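Local coordinates for protein cystathionine gamma-synthase (Xanthomonas oryzae pv. oryzae KACC 10331, PDB 6LD7) that probably catalyses the pyridoxal-phosphate-dependent joining of cysteine to an activated homoserine ester, giving cystathionine on the route to methionine, at residues S158-R163 and D368-L373; L180-N185 and A200-H205; E268-I273 and F307-S312; V341-A346 and G376-E381. The protein carries 1 engineered substitution. All coordinates share one frame; numbering follows the deposited sequence. Where two conformers were deposited one is given.

Interaction 1: S158-R163 and D368-L373; sequences SNPLLR and DGLLRL
Asn159 and Arg372 meet at what is probably the substrate side of the active site of a fold-type I pyridoxal phosphate enzyme, where the loop after strand 151-155 of the large sheet faces strand 370-374 of the C-terminal sheet. The two side chains cross at about a right angle, and that of Asn159 lies at the NH1 edge of the guanidinium with the amide and guanidinium planes 61° apart; Asn159 CG is 3.5 Å from Arg372 NH1. Arg372 leaves the strand extended, CG opposite the backbone N, and then bends at chi3 (76°), which swings the guanidinium out beside Asn159. Its NH2 is hydrogen-bonded to a bound triethylene glycol, probably from the crystallisation liquor. Next to this polar end, toward Leu370, the packing is apolar. The peptide before Pro160 is cis, and the ring is directed at the strand: Pro160 CG touches Leu370 CD2 at 3.8 Å, while Pro160 CB lies 4.3 Å from Arg372 CD. Leu161 points back from the strand at CB, yet its CD2 reaches the same Leu370 methyl, CD2, at 4.1 Å. The turn is closed from within, Arg163 N donating to Ser158 OG over 3.1 Å, and Pro160 O accepts a bond from Ser312 OG on the adjacent strand 310-315. The strand thus meets the loop through the CD2 methyl of Leu370 and through CD and the guanidinium of Arg372. An arginine here, with NH2 taken by a glycol oxygen, is consistent with the one that grips the substrate carboxylate in relatives of this enzyme.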
loop_
_atom_site.group_PDB
_atom_site.type_symbol
_atom_site.label_atom_id
_atom_site.label_comp_id
_atom_site.label_asym_id
_atom_site.label_seq_id
_atom_site.Cartn_x
_atom_site.Cartn_y
_atom_site.Cartn_z
ATOM N N SER C 158 -3.679 -10.923 32.731
ATOM C CA SER C 158 -3.175 -12.193 32.171
ATOM C C SER C 158 -4.247 -12.733 31.212
ATOM O O SER C 158 -5.409 -12.329 31.273
ATOM C CB SER C 158 -2.806 -13.168 33.331
ATOM O OG SER C 158 -3.971 -13.883 33.752
ATOM N N ASN C 159 -3.880 -13.673 30.387
ATOM C CA ASN C 159 -4.746 -14.257 29.362
ATOM C C ASN C 159 -4.717 -15.756 29.606
ATOM O O ASN C 159 -3.633 -16.257 29.774
ATOM C CB ASN C 159 -4.235 -13.909 27.969
ATOM C CG ASN C 159 -4.816 -14.932 27.006
ATOM O OD1 ASN C 159 -4.222 -15.986 26.772
ATOM N ND2 ASN C 159 -6.084 -14.839 26.723
ATOM N N PRO C 160 -5.815 -16.547 29.679
ATOM C CA PRO C 160 -7.177 -16.071 29.485
ATOM C C PRO C 160 -7.992 -15.771 30.767
ATOM O O PRO C 160 -9.213 -15.576 30.653
ATOM C CB PRO C 160 -7.769 -17.283 28.722
ATOM C CG PRO C 160 -7.175 -18.447 29.486
ATOM C CD PRO C 160 -5.732 -18.018 29.802
ATOM N N LEU C 161 -7.381 -15.833 31.951
ATOM C CA LEU C 161 -8.152 -15.695 33.226
ATOM C C LEU C 161 -8.138 -14.267 33.783
ATOM O O LEU C 161 -8.743 -14.092 34.806
ATOM C CB LEU C 161 -7.668 -16.681 34.276
ATOM C CG LEU C 161 -7.645 -18.147 33.838
ATOM C CD1 LEU C 161 -7.133 -19.004 34.985
ATOM C CD2 LEU C 161 -8.995 -18.620 33.392
ATOM N N LEU C 162 -7.537 -13.297 33.121
ATOM C CA LEU C 162 -7.566 -11.859 33.507
ATOM C C LEU C 162 -7.159 -11.679 34.971
ATOM O O LEU C 162 -7.718 -10.835 35.603
ATOM C CB LEU C 162 -8.984 -11.354 33.155
ATOM C CG LEU C 162 -9.033 -11.171 31.641
ATOM C CD1 LEU C 162 -9.939 -12.078 30.909
ATOM C CD2 LEU C 162 -9.081 -9.750 31.248
ATOM N N ARG C 163 -6.097 -12.332 35.403
ATOM C CA ARG C 163 -5.428 -12.060 36.712
ATOM C C ARG C 163 -4.753 -10.716 36.625
ATOM O O ARG C 163 -4.142 -10.365 35.575
ATOM C CB ARG C 163 -4.396 -13.138 37.110
ATOM C CG ARG C 163 -4.895 -14.585 37.033
ATOM C CD ARG C 163 -5.710 -14.944 38.258
ATOM N NE ARG C 163 -7.110 -14.801 38.051
ATOM C CZ ARG C 163 -8.118 -15.708 38.259
ATOM N NH1 ARG C 163 -7.957 -16.955 38.707
ATOM N NH2 ARG C 163 -9.340 -15.270 38.005
ATOM N N ASP C 368 -12.146 -27.344 29.733
ATOM C CA ASP C 368 -12.712 -27.665 28.404
ATOM C C ASP C 368 -13.884 -26.745 28.072
ATOM O O ASP C 368 -14.195 -26.556 26.872
ATOM C CB ASP C 368 -13.054 -29.157 28.349
ATOM C CG ASP C 368 -11.800 -30.045 28.254
ATOM O OD1 ASP C 368 -10.638 -29.531 28.188
ATOM O OD2 ASP C 368 -11.986 -31.241 28.291
ATOM N N GLY C 369 -14.558 -26.263 29.098
ATOM C CA GLY C 369 -15.718 -25.374 28.985
ATOM C C GLY C 369 -15.313 -23.893 28.814
ATOM O O GLY C 369 -16.266 -23.070 28.616
ATOM N N LEU C 370 -14.007 -23.530 28.867
ATOM C CA LEU C 370 -13.624 -22.100 28.885
ATOM C C LEU C 370 -13.660 -21.530 27.467
ATOM O O LEU C 370 -13.128 -22.163 26.521
ATOM C CB LEU C 370 -12.251 -21.922 29.509
ATOM C CG LEU C 370 -11.838 -20.458 29.684
ATOM C CD1 LEU C 370 -12.632 -19.820 30.813
ATOM C CD2 LEU C 370 -10.387 -20.348 29.983
ATOM N N LEU C 371 -14.341 -20.405 27.293
ATOM C CA LEU C 371 -14.343 -19.636 26.025
ATOM C C LEU C 371 -13.835 -18.234 26.320
ATOM O O LEU C 371 -14.145 -17.701 27.402
ATOM C CB LEU C 371 -15.753 -19.618 25.424
ATOM C CG LEU C 371 -16.233 -20.955 24.846
ATOM C CD1 LEU C 371 -17.733 -20.966 24.652
ATOM C CD2 LEU C 371 -15.544 -21.231 23.524
ATOM N N ARG C 372 -13.015 -17.709 25.416
ATOM C CA ARG C 372 -12.459 -16.347 25.460
ATOM C C ARG C 372 -13.090 -15.488 24.375
ATOM O O ARG C 372 -13.125 -15.893 23.216
ATOM C CB ARG C 372 -10.946 -16.388 25.353
ATOM C CG ARG C 372 -10.324 -15.032 25.600
ATOM C CD ARG C 372 -8.841 -15.080 25.249
ATOM N NE ARG C 372 -8.687 -15.053 23.792
ATOM C CZ ARG C 372 -7.525 -15.239 23.183
ATOM N NH1 ARG C 372 -6.441 -15.346 23.913
ATOM N NH2 ARG C 372 -7.439 -15.136 21.868
ATOM N N LEU C 373 -13.571 -14.319 24.792
ATOM C CA LEU C 373 -14.104 -13.313 23.906
ATOM C C LEU C 373 -13.146 -12.161 23.803
ATOM O O LEU C 373 -12.786 -11.592 24.824
ATOM C CB LEU C 373 -15.439 -12.790 24.451
ATOM C CG LEU C 373 -16.504 -13.818 24.655
ATOM C CD1 LEU C 373 -17.781 -13.151 25.161
ATOM C CD2 LEU C 373 -16.811 -14.572 23.392
#

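Interaction 2: L180-N185 and A200-H205; sequences LTVVDN and ADLVLH
Val182, Val183 and Asp184 pair in parallel with Leu202, Val203 and Leu204, two inner strands of the seven-stranded sheet of the fold-type I large domain. Thr181 O accepts Leu202 N at 3.1 Å and, weakly, Asp201 N; Val183 N then donates to Leu202 O over 2.9 Å, Val183 O accepts from Leu204 N, and Leu204 O takes Asn185 N almost head-on. Just before strand 202-206, Asp201 turns OD2 to Thr181 N (2.8 Å, N-H...O 158°) through its anti lone pair. On one face Val182 CG2, set opposite its own backbone N, rests on Leu204 CD2 at 3.7 Å and on Leu202 CB; Leu204 CD1 lies against Asp184 CG at 3.6 Å. On the reverse face Val183 CG2 meets Ala200 CB. Farther out, helix 87-98 packs on Leu202 and Leu204, and helix 167-176 on Thr181 and Ala200. Asp201 OD1 forms a salt bridge with Arg225, and His205 NE2 is hydrogen-bonded to Glu76 OE2. Asp184 OD1 is held by Thr186 OG1, and OD2 is close to N1 of the cofactor-bearing residue 209, as with the aspartate that faces the pyridine nitrogen in this fold. One water accepts from Thr181 OG1 at 2.8 Å and donates to Asp201 OD2 at 2.9 Å.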
loop_
_atom_site.group_PDB
_atom_site.type_symbol
_atom_site.label_atom_id
_atom_site.label_comp_id
_atom_site.label_asym_id
_atom_site.label_seq_id
_atom_site.Cartn_x
_atom_site.Cartn_y
_atom_site.Cartn_z
ATOM N N LEU C 180 15.474 -4.634 36.889
ATOM C CA LEU C 180 14.660 -3.882 35.923
ATOM C C LEU C 180 13.317 -4.605 35.753
ATOM O O LEU C 180 13.237 -5.853 35.936
ATOM C CB LEU C 180 15.414 -3.763 34.604
ATOM C CG LEU C 180 16.788 -3.132 34.704
ATOM C CD1 LEU C 180 17.583 -3.522 33.502
ATOM C CD2 LEU C 180 16.677 -1.627 34.784
ATOM N N THR C 181 12.269 -3.842 35.452
ATOM C CA THR C 181 10.948 -4.410 35.127
ATOM C C THR C 181 10.551 -4.055 33.687
ATOM O O THR C 181 10.778 -2.907 33.236
ATOM C CB THR C 181 9.923 -3.882 36.129
ATOM O OG1 THR C 181 10.154 -2.460 36.194
ATOM C CG2 THR C 181 10.169 -4.583 37.442
ATOM N N VAL C 182 9.942 -5.026 33.024
ATOM C CA VAL C 182 9.334 -4.866 31.699
ATOM C C VAL C 182 7.882 -5.285 31.816
ATOM O O VAL C 182 7.613 -6.357 32.327
ATOM C CB VAL C 182 10.103 -5.634 30.585
ATOM C CG1 VAL C 182 10.223 -7.137 30.771
ATOM C CG2 VAL C 182 9.423 -5.385 29.237
ATOM N N VAL C 183 6.956 -4.443 31.360
ATOM C CA VAL C 183 5.536 -4.807 31.362
ATOM C C VAL C 183 5.045 -5.012 29.943
ATOM O O VAL C 183 5.151 -4.083 29.108
ATOM C CB VAL C 183 4.731 -3.729 32.066
ATOM C CG1 VAL C 183 3.290 -4.167 32.208
ATOM C CG2 VAL C 183 5.355 -3.384 33.414
ATOM N N ASP C 184 4.401 -6.143 29.733
ATOM C CA ASP C 184 3.675 -6.439 28.483
ATOM C C ASP C 184 2.275 -5.868 28.660
ATOM O O ASP C 184 1.510 -6.531 29.299
ATOM C CB ASP C 184 3.667 -7.936 28.181
ATOM C CG ASP C 184 3.109 -8.243 26.793
ATOM O OD1 ASP C 184 2.328 -7.369 26.299
ATOM O OD2 ASP C 184 3.438 -9.346 26.254
ATOM N N ASN C 185 2.023 -4.713 28.030
ATOM C CA ASN C 185 0.805 -3.883 28.142
ATOM C C ASN C 185 -0.125 -4.078 26.916
ATOM O O ASN C 185 -0.978 -3.242 26.650
ATOM C CB ASN C 185 1.221 -2.418 28.308
ATOM C CG ASN C 185 0.125 -1.529 28.910
ATOM O OD1 ASN C 185 0.055 -0.304 28.591
ATOM N ND2 ASN C 185 -0.750 -2.149 29.690
ATOM N N ALA C 200 8.038 1.383 36.071
ATOM C CA ALA C 200 8.609 0.332 35.175
ATOM C C ALA C 200 9.718 0.890 34.283
ATOM O O ALA C 200 9.598 2.038 33.866
ATOM C CB ALA C 200 7.538 -0.296 34.317
ATOM N N ASP C 201 10.729 0.068 33.949
ATOM C CA ASP C 201 11.817 0.490 33.063
ATOM C C ASP C 201 11.340 0.471 31.619
ATOM O O ASP C 201 11.697 1.396 30.844
ATOM C CB ASP C 201 13.034 -0.362 33.308
ATOM C CG ASP C 201 13.492 -0.260 34.767
ATOM O OD1 ASP C 201 14.045 0.799 35.097
ATOM O OD2 ASP C 201 13.242 -1.237 35.587
ATOM N N LEU C 202 10.507 -0.503 31.290
ATOM C CA LEU C 202 10.151 -0.770 29.910
ATOM C C LEU C 202 8.694 -1.138 29.863
ATOM O O LEU C 202 8.209 -1.908 30.737
ATOM C CB LEU C 202 10.983 -1.954 29.379
ATOM C CG LEU C 202 12.474 -1.711 29.246
ATOM C CD1 LEU C 202 13.210 -3.037 29.235
ATOM C CD2 LEU C 202 12.760 -0.921 27.989
ATOM N N VAL C 203 8.081 -0.799 28.755
ATOM C CA VAL C 203 6.753 -1.328 28.461
ATOM C C VAL C 203 6.803 -1.795 27.010
ATOM O O VAL C 203 7.435 -1.135 26.152
ATOM C CB VAL C 203 5.665 -0.278 28.798
ATOM C CG1 VAL C 203 5.795 1.003 27.998
ATOM C CG2 VAL C 203 4.327 -0.864 28.452
ATOM N N LEU C 204 6.137 -2.874 26.725
ATOM C CA LEU C 204 6.089 -3.342 25.324
ATOM C C LEU C 204 4.703 -3.832 24.919
ATOM O O LEU C 204 3.804 -4.004 25.779
ATOM C CB LEU C 204 7.167 -4.401 25.144
ATOM C CG LEU C 204 7.021 -5.732 25.894
ATOM C CD1 LEU C 204 5.980 -6.638 25.234
ATOM C CD2 LEU C 204 8.343 -6.476 25.839
ATOM N N HIS C 205 4.481 -3.864 23.613
ATOM C CA HIS C 205 3.154 -4.194 23.051
ATOM C C HIS C 205 3.353 -5.080 21.833
ATOM O O HIS C 205 4.293 -4.806 21.092
ATOM C CB HIS C 205 2.490 -2.912 22.544
ATOM C CG HIS C 205 2.086 -1.945 23.586
ATOM N ND1 HIS C 205 0.837 -1.973 24.144
ATOM C CD2 HIS C 205 2.772 -0.911 24.173
ATOM C CE1 HIS C 205 0.773 -1.038 25.108
ATOM N NE2 HIS C 205 1.998 -0.422 25.188
HETATM O O HOH W 1 12.078 -1.732 38.153
#

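Interaction 3: E268-I273 and F307-S312; sequences ENADAI and FGAMMS
Ala270 and Met311 form the centre of this helix-on-sheet contact, in which helix 259-277 lies against the start of strand 310-315 in the C-terminal domain. Ala270 CB is directed at the opposing segment and sits over its backbone, 3.5 Å from Gly308 O and 3.7 Å from Ala309 CA. Its methyl also faces that of Ala309, CB to CB 4.1 Å, so the helix comes close at this small residue. Met311 reaches back the other way. Its CG stands between the backbone N and the carbonyl carbon (chi1 77°), the next bond is extended, and a final bend at chi3 (62°) folds the methyl toward the helix. Met311 CE thereby ends 3.3 Å from Ala270 O and also touches Ala270 CB, while the sulphur meets the next turn: Met311 SD is 4.0 Å from Ile273 CG2, the two side chains running obliquely past one another. At the opposite end of the contact the link runs through a water. It donates to Asp271 OD1 at 2.9 Å and to Gly308 O at 2.8 Å, tying an exposed carboxylate to the loop carbonyl. Gly308 N is hydrogen-bonded to Gln267 OE1 of helix 259-277, one turn before Asp271. Met310 points to the reverse side of the strand and packs on Phe187 and Tyr210. Strand 310-315 is hydrogen-bonded to strand 370-374 through Met311 and Leu373 and to strand 283-287 through Ser312 and Tyr287. Ile273 meets both Met311 and, on helix 380-396, Leu384 and Leu387, so the contact lies where helix 259-277, helix 380-396 and the sheet come together.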
loop_
_atom_site.group_PDB
_atom_site.type_symbol
_atom_site.label_atom_id
_atom_site.label_comp_id
_atom_site.label_asym_id
_atom_site.label_seq_id
_atom_site.Cartn_x
_atom_site.Cartn_y
_atom_site.Cartn_z
ATOM N N GLU C 268 -18.026 -0.371 26.444
ATOM C CA GLU C 268 -19.511 -0.363 26.568
ATOM C C GLU C 268 -20.052 -1.759 26.247
ATOM O O GLU C 268 -20.835 -2.308 27.018
ATOM C CB GLU C 268 -20.113 0.681 25.642
ATOM C CG GLU C 268 -21.601 0.733 25.764
ATOM C CD GLU C 268 -22.380 1.661 24.810
ATOM O OE1 GLU C 268 -23.625 1.474 24.636
ATOM O OE2 GLU C 268 -21.788 2.608 24.304
ATOM N N ASN C 269 -19.552 -2.380 25.193
ATOM C CA ASN C 269 -20.021 -3.724 24.788
ATOM C C ASN C 269 -19.628 -4.754 25.845
ATOM O O ASN C 269 -20.457 -5.596 26.203
ATOM C CB ASN C 269 -19.468 -4.125 23.426
ATOM C CG ASN C 269 -20.156 -3.364 22.313
ATOM O OD1 ASN C 269 -21.255 -2.788 22.516
ATOM N ND2 ASN C 269 -19.563 -3.435 21.129
ATOM N N ALA C 270 -18.409 -4.685 26.358
ATOM C CA ALA C 270 -17.913 -5.667 27.333
ATOM C C ALA C 270 -18.713 -5.582 28.642
ATOM O O ALA C 270 -19.089 -6.641 29.164
ATOM C CB ALA C 270 -16.440 -5.448 27.591
ATOM N N ASP C 271 -18.954 -4.381 29.146
ATOM C CA ASP C 271 -19.829 -4.165 30.349
ATOM C C ASP C 271 -21.210 -4.800 30.113
ATOM O O ASP C 271 -21.663 -5.539 30.999
ATOM C CB ASP C 271 -19.986 -2.682 30.670
ATOM C CG ASP C 271 -18.666 -2.059 31.118
ATOM O OD1 ASP C 271 -17.651 -2.812 31.258
ATOM O OD2 ASP C 271 -18.595 -0.798 31.213
ATOM N N ALA C 272 -21.783 -4.652 28.911
ATOM C CA ALA C 272 -23.106 -5.262 28.639
ATOM C C ALA C 272 -22.978 -6.779 28.562
ATOM O O ALA C 272 -23.817 -7.442 29.070
ATOM C CB ALA C 272 -23.679 -4.683 27.404
ATOM N N ILE C 273 -21.877 -7.326 28.028
ATOM C CA ILE C 273 -21.819 -8.761 27.802
ATOM C C ILE C 273 -21.566 -9.381 29.149
ATOM O O ILE C 273 -22.116 -10.487 29.441
ATOM C CB ILE C 273 -20.767 -9.106 26.726
ATOM C CG1 ILE C 273 -21.343 -8.738 25.363
ATOM C CG2 ILE C 273 -20.397 -10.554 26.793
ATOM C CD1 ILE C 273 -20.348 -8.610 24.252
ATOM N N PHE C 307 -11.833 -1.243 32.353
ATOM C CA PHE C 307 -11.650 -2.707 32.602
ATOM C C PHE C 307 -11.367 -3.439 31.280
ATOM O O PHE C 307 -11.183 -4.637 31.316
ATOM C CB PHE C 307 -12.917 -3.169 33.301
ATOM C CG PHE C 307 -13.083 -2.560 34.661
ATOM C CD1 PHE C 307 -12.147 -2.866 35.650
ATOM C CD2 PHE C 307 -14.171 -1.757 34.973
ATOM C CE1 PHE C 307 -12.302 -2.380 36.936
ATOM C CE2 PHE C 307 -14.308 -1.250 36.262
ATOM C CZ PHE C 307 -13.351 -1.541 37.224
ATOM N N GLY C 308 -11.529 -2.787 30.119
ATOM C CA GLY C 308 -11.139 -3.404 28.855
ATOM C C GLY C 308 -12.233 -4.235 28.300
ATOM O O GLY C 308 -13.416 -4.023 28.648
ATOM N N ALA C 309 -11.883 -5.048 27.321
ATOM C CA ALA C 309 -12.892 -5.712 26.486
ATOM C C ALA C 309 -12.497 -7.160 26.204
ATOM O O ALA C 309 -13.084 -7.771 25.318
ATOM C CB ALA C 309 -13.120 -4.876 25.257
ATOM N N MET C 310 -11.534 -7.706 26.921
ATOM C CA MET C 310 -11.271 -9.172 26.930
ATOM C C MET C 310 -11.975 -9.780 28.137
ATOM O O MET C 310 -11.915 -9.235 29.222
ATOM C CB MET C 310 -9.780 -9.488 27.062
ATOM C CG MET C 310 -8.909 -8.874 25.937
ATOM S SD MET C 310 -9.379 -9.480 24.281
ATOM C CE MET C 310 -9.048 -11.229 24.626
ATOM N N MET C 311 -12.571 -10.918 27.926
ATOM C CA MET C 311 -13.113 -11.720 29.018
ATOM C C MET C 311 -13.177 -13.183 28.584
ATOM O O MET C 311 -13.119 -13.520 27.372
ATOM C CB MET C 311 -14.503 -11.197 29.426
ATOM C CG MET C 311 -15.598 -11.568 28.522
ATOM S SD MET C 311 -17.211 -10.867 29.124
ATOM C CE MET C 311 -16.856 -9.114 29.038
ATOM N N SER C 312 -13.252 -14.026 29.582
ATOM C CA SER C 312 -13.487 -15.475 29.451
ATOM C C SER C 312 -14.656 -15.886 30.315
ATOM O O SER C 312 -14.892 -15.239 31.318
ATOM C CB SER C 312 -12.221 -16.244 29.833
ATOM O OG SER C 312 -11.248 -15.963 28.868
HETATM O O HOH W 2 -14.918 -2.261 30.302
#

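Interaction 4: V341-A346 and G376-E381; sequences VESLIA and GIESAE
Gly376 opens the turn that leads from strand 370-374 to helix 380-396, lying against Ser343. Gly376 N donates to Ser343 OG over 2.8 Å, and with no side chain in the way its CA approaches Val341 O to 3.2 Å. Ile377 follows with the backbone bond, N to Val341 O at 2.9 Å, nearly straight at 162°. With chi1 at 68°, Ile377 CG1 is tucked over its own backbone, and CD1 reaches Val341 CG1 at 3.8 Å; Val265 and His266 of helix 259-277 also pack on Ile377. Glu378 bends at chi2 and brings its carboxylate back to Ser343. Glu378 OE2 receives Ser343 N through its syn lone pair (2.8 Å, 172°), while the hydroxyl donates from above the carboxylate plane, Ser343 OG to Glu378 OE1 2.6 Å. Ser379 then takes the N-cap of the last helix, and its N is hydrogen-bonded to Thr18 OG1 of the second subunit. Ser343 OG thus both accepts from Gly376 N and donates to Glu378 OE1. Glu378 OE2 also forms a salt bridge with Arg22 of the second subunit, so a buried carboxylate gathers an N-H, a hydroxyl and a guanidinium; these donors would favour its charged form, and the same carboxylate joins the turn to Arg22 across the subunit boundary.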
loop_
_atom_site.group_PDB
_atom_site.type_symbol
_atom_site.label_atom_id
_atom_site.label_comp_id
_atom_site.label_asym_id
_atom_site.label_seq_id
_atom_site.Cartn_x
_atom_site.Cartn_y
_atom_site.Cartn_z
ATOM N N VAL C 341 -11.534 -4.521 15.703
ATOM C CA VAL C 341 -12.842 -3.871 15.689
ATOM C C VAL C 341 -13.895 -4.978 15.591
ATOM O O VAL C 341 -14.990 -4.796 16.116
ATOM C CB VAL C 341 -12.916 -2.895 14.511
ATOM C CG1 VAL C 341 -12.110 -1.674 14.747
ATOM C CG2 VAL C 341 -12.576 -3.509 13.129
ATOM N N GLU C 342 -13.543 -6.126 15.052
ATOM C CA GLU C 342 -14.480 -7.280 14.862
ATOM C C GLU C 342 -14.383 -8.212 16.076
ATOM O O GLU C 342 -13.277 -8.542 16.520
ATOM C CB GLU C 342 -14.288 -8.045 13.542
ATOM C CG GLU C 342 -13.151 -7.521 12.594
ATOM C CD GLU C 342 -11.719 -7.579 13.186
ATOM O OE1 GLU C 342 -10.887 -6.619 12.850
ATOM O OE2 GLU C 342 -11.408 -8.549 14.066
ATOM N N SER C 343 -15.527 -8.652 16.594
ATOM C CA SER C 343 -15.589 -9.593 17.749
ATOM C C SER C 343 -15.042 -10.972 17.320
ATOM O O SER C 343 -15.391 -11.483 16.227
ATOM C CB SER C 343 -16.953 -9.686 18.298
ATOM O OG SER C 343 -17.432 -8.434 18.821
ATOM N N LEU C 344 -14.241 -11.558 18.200
ATOM C CA LEU C 344 -13.654 -12.889 18.009
ATOM C C LEU C 344 -13.984 -13.734 19.220
ATOM O O LEU C 344 -14.162 -13.200 20.313
ATOM C CB LEU C 344 -12.139 -12.736 17.910
ATOM C CG LEU C 344 -11.609 -11.859 16.772
ATOM C CD1 LEU C 344 -10.103 -11.886 16.711
ATOM C CD2 LEU C 344 -12.140 -12.268 15.426
ATOM N N ILE C 345 -14.073 -15.025 19.012
ATOM C CA ILE C 345 -14.133 -16.056 20.073
ATOM C C ILE C 345 -13.015 -17.072 19.844
ATOM O O ILE C 345 -12.665 -17.361 18.655
ATOM C CB ILE C 345 -15.520 -16.697 20.068
ATOM C CG1 ILE C 345 -15.655 -17.638 21.255
ATOM C CG2 ILE C 345 -15.865 -17.360 18.720
ATOM C CD1 ILE C 345 -17.100 -17.933 21.563
ATOM N N ALA C 346 -12.421 -17.559 20.936
ATOM C CA ALA C 346 -11.390 -18.615 20.924
ATOM C C ALA C 346 -11.723 -19.594 22.047
ATOM O O ALA C 346 -12.340 -19.167 23.050
ATOM C CB ALA C 346 -10.009 -18.022 21.095
ATOM N N GLY C 376 -15.621 -6.753 20.151
ATOM C CA GLY C 376 -15.431 -5.683 19.154
ATOM C C GLY C 376 -16.374 -4.501 19.361
ATOM O O GLY C 376 -16.845 -4.259 20.528
ATOM N N ILE C 377 -16.571 -3.739 18.275
ATOM C CA ILE C 377 -17.347 -2.491 18.297
ATOM C C ILE C 377 -18.630 -2.574 17.467
ATOM O O ILE C 377 -19.234 -1.470 17.193
ATOM C CB ILE C 377 -16.472 -1.334 17.859
ATOM C CG1 ILE C 377 -16.069 -1.407 16.389
ATOM C CG2 ILE C 377 -15.303 -1.271 18.787
ATOM C CD1 ILE C 377 -15.390 -0.174 15.932
ATOM N N GLU C 378 -19.130 -3.772 17.270
ATOM C CA GLU C 378 -20.471 -3.981 16.692
ATOM C C GLU C 378 -21.497 -3.416 17.672
ATOM O O GLU C 378 -21.175 -3.212 18.836
ATOM C CB GLU C 378 -20.740 -5.482 16.528
ATOM C CG GLU C 378 -19.806 -6.165 15.564
ATOM C CD GLU C 378 -18.570 -6.804 16.161
ATOM O OE1 GLU C 378 -18.267 -6.497 17.297
ATOM O OE2 GLU C 378 -17.867 -7.527 15.442
ATOM N N SER C 379 -22.762 -3.371 17.305
ATOM C CA SER C 379 -23.749 -2.778 18.250
ATOM C C SER C 379 -24.012 -3.784 19.375
ATOM O O SER C 379 -24.158 -5.034 19.107
ATOM C CB SER C 379 -24.971 -2.354 17.548
ATOM O OG SER C 379 -25.691 -3.505 17.228
ATOM N N ALA C 380 -24.025 -3.280 20.604
ATOM C CA ALA C 380 -24.277 -4.131 21.782
ATOM C C ALA C 380 -25.494 -5.016 21.537
ATOM O O ALA C 380 -25.483 -6.220 21.902
ATOM C CB ALA C 380 -24.479 -3.268 22.982
ATOM N N GLU C 381 -26.566 -4.478 20.976
ATOM C CA GLU C 381 -27.815 -5.290 20.818
ATOM C C GLU C 381 -27.535 -6.574 20.030
ATOM O O GLU C 381 -28.090 -7.634 20.415
ATOM C CB GLU C 381 -28.979 -4.497 20.231
ATOM C CG GLU C 381 -28.885 -4.110 18.758
ATOM C CD GLU C 381 -29.951 -3.114 18.290
ATOM O OE1 GLU C 381 -30.993 -3.590 17.791
ATOM O OE2 GLU C 381 -29.705 -1.878 18.321
#

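How the interactions relate
Interactions 1, 3 and 4 meet on the C-terminal sheet, whereas interaction 2 belongs to the large domain. Strand 370-374 lies between strands 310-315 and 344-346: Leu373 N bonds to Met311 O of interaction 3 at 2.7 Å, and Arg372 N to Ala346 O of interaction 4 at 2.9 Å. Interactions 3 and 4, with centres 10 Å apart, are also joined by Asn269, whose ND2 is 2.8 Å from Glu378 O and 2.9 Å from Gly376 O. Interactions 1 and 2 do not touch, their nearest atoms being about 8 Å apart; they probably lie on two sides of the active site, Asp184 near the cofactor's N1 and Arg372 beside the bound glycol. Interaction 4 reaches the second subunit.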